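ADP-ribosylglycohydrolase (Thermus thermophilus, PDB 2YZW) belongs to the ADP-ribosylglycohydrolase family, mainly helical proteins, and binds two gadolinium ions in this model at the start of two helices. Local coordinates at residues T56-Q61 with A252-A257. Residues are numbered along the deposited sequence; the frame is centred on the assembly and turned at random.
Sequences TDDTSQ and ADTVGA. With GD3 (gadolinium ion), chain C; GD3 (gadolinium ion), chain B.
Thr254 OG1 sits among three partners: Asp58 OD2, 2.7 Å away, and Asp251 OD1 both lie against the hydroxyl, which also coordinates the gadolinium ion of chain B at a longish 2.7 Å. The other oxygen of Asp58, OD1, turns to the gadolinium ion of chain C at 2.3 Å, so one carboxylate serves both the metal and the threonine. Asp57 OD2 binds the same ion at 2.2 Å, and Thr56 OG1, the N-cap residue's hydroxyl, joins at 2.6 Å while also hydrogen-bonding to Asp22 of helix 5-26. The two gadolinium ions probably occupy the binuclear metal site characteristic of the all-helical ADP-ribosylglycohydrolase fold, built where helices 57-72 and 252-267 begin, their short segments inclined at 43° to each other. Asp253 bridges the pair: OD1 reaches the chain C ion at 2.3 Å and OD2 the chain B ion at 2.5 Å, a chi1 of 65° swinging the carboxylate so that one oxygen faces each ion. Its carboxylate is turned 68° from that of Asp58; their OD1 atoms come within 3.0 Å of each other, drawn together by the shared cation. Water 2 also spans both ions, while Glu29 and Asp251 add ligands to the chain B ion.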
loop_
_atom_site.group_PDB
_atom_site.type_symbol
_atom_site.label_atom_id
_atom_site.label_comp_id
_atom_site.label_asym_id
_atom_site.label_seq_id
_atom_site.Cartn_x
_atom_site.Cartn_y
_atom_site.Cartn_z
ATOM N N THR A 56 -4.295 -10.963 1.321
ATOM C CA THR A 56 -4.117 -11.186 2.750
ATOM C C THR A 56 -4.522 -10.001 3.624
ATOM O O THR A 56 -5.399 -9.224 3.250
ATOM C CB THR A 56 -2.650 -11.561 3.041
ATOM O OG1 THR A 56 -1.817 -10.405 2.886
ATOM C CG2 THR A 56 -2.186 -12.635 2.059
ATOM N N ASP A 57 -3.884 -9.869 4.787
ATOM C CA ASP A 57 -4.208 -8.787 5.712
ATOM C C ASP A 57 -3.977 -7.405 5.116
ATOM O O ASP A 57 -4.641 -6.436 5.497
ATOM C CB ASP A 57 -3.411 -8.925 7.021
ATOM C CG ASP A 57 -1.913 -8.798 6.820
ATOM O OD1 ASP A 57 -1.245 -8.150 7.655
ATOM O OD2 ASP A 57 -1.399 -9.359 5.834
ATOM N N ASP A 58 -3.036 -7.310 4.182
ATOM C CA ASP A 58 -2.734 -6.034 3.550
ATOM C C ASP A 58 -4.015 -5.446 2.962
ATOM O O ASP A 58 -4.398 -4.320 3.274
ATOM C CB ASP A 58 -1.702 -6.224 2.435
ATOM C CG ASP A 58 -0.437 -6.909 2.917
ATOM O OD1 ASP A 58 -0.529 -8.049 3.429
ATOM O OD2 ASP A 58 0.653 -6.311 2.775
ATOM N N THR A 59 -4.666 -6.222 2.104
ATOM C CA THR A 59 -5.894 -5.795 1.451
ATOM C C THR A 59 -7.068 -5.747 2.434
ATOM O O THR A 59 -7.945 -4.892 2.317
ATOM C CB THR A 59 -6.229 -6.736 0.268
ATOM O OG1 THR A 59 -5.130 -6.743 -0.655
ATOM C CG2 THR A 59 -7.479 -6.262 -0.459
ATOM N N SER A 60 -7.085 -6.658 3.404
ATOM C CA SER A 60 -8.161 -6.663 4.390
ATOM C C SER A 60 -8.192 -5.333 5.132
ATOM O O SER A 60 -9.258 -4.747 5.322
ATOM C CB SER A 60 -7.976 -7.799 5.393
ATOM O OG SER A 60 -8.102 -9.055 4.758
ATOM N N GLN A 61 -7.021 -4.856 5.545
ATOM C CA GLN A 61 -6.951 -3.588 6.255
ATOM C C GLN A 61 -7.346 -2.438 5.339
ATOM O O GLN A 61 -7.992 -1.481 5.776
ATOM C CB GLN A 61 -5.547 -3.371 6.834
ATOM C CG GLN A 61 -5.337 -4.100 8.160
ATOM C CD GLN A 61 -3.999 -3.796 8.803
ATOM O OE1 GLN A 61 -3.514 -2.666 8.750
ATOM N NE2 GLN A 61 -3.400 -4.804 9.430
ATOM N N ALA A 252 7.139 -10.025 -0.035
ATOM C CA ALA A 252 6.619 -9.831 -1.383
ATOM C C ALA A 252 5.177 -9.357 -1.509
ATOM O O ALA A 252 4.863 -8.586 -2.418
ATOM C CB ALA A 252 6.818 -11.110 -2.200
ATOM N N ASP A 253 4.293 -9.806 -0.627
ATOM C CA ASP A 253 2.910 -9.372 -0.747
ATOM C C ASP A 253 2.771 -7.888 -0.433
ATOM O O ASP A 253 2.009 -7.185 -1.085
ATOM C CB ASP A 253 1.973 -10.206 0.150
ATOM C CG ASP A 253 2.228 -10.026 1.646
ATOM O OD1 ASP A 253 1.258 -10.214 2.409
ATOM O OD2 ASP A 253 3.361 -9.732 2.080
ATOM N N THR A 254 3.529 -7.411 0.548
ATOM C CA THR A 254 3.442 -6.007 0.934
ATOM C C THR A 254 4.192 -5.086 -0.036
ATOM O O THR A 254 3.727 -3.987 -0.342
ATOM C CB THR A 254 3.942 -5.822 2.373
ATOM O OG1 THR A 254 3.275 -6.773 3.218
ATOM C CG2 THR A 254 3.625 -4.418 2.875
ATOM N N VAL A 255 5.347 -5.524 -0.524
ATOM C CA VAL A 255 6.075 -4.715 -1.494
ATOM C C VAL A 255 5.186 -4.662 -2.740
ATOM O O VAL A 255 5.049 -3.625 -3.388
ATOM C CB VAL A 255 7.441 -5.346 -1.843
ATOM C CG1 VAL A 255 8.027 -4.699 -3.097
ATOM C CG2 VAL A 255 8.398 -5.157 -0.675
ATOM N N GLY A 256 4.567 -5.791 -3.061
ATOM C CA GLY A 256 3.688 -5.829 -4.214
ATOM C C GLY A 256 2.486 -4.912 -4.041
ATOM O O GLY A 256 2.069 -4.247 -4.989
ATOM N N ALA A 257 1.937 -4.864 -2.830
ATOM C CA ALA A 257 0.775 -4.028 -2.543
ATOM C C ALA A 257 1.119 -2.546 -2.634
ATOM O O ALA A 257 0.324 -1.749 -3.130
ATOM C CB ALA A 257 0.225 -4.347 -1.152
HETATM GD GD GD3 C . 0.228 -10.005 4.437
HETATM GD GD GD3 B . 3.897 -9.173 4.407
HETATM O O HOH W 1 5.929 -9.678 5.802
HETATM O O HOH W 2 2.295 -11.093 4.698
HETATM O O HOH W 3 1.025 -10.631 6.655
#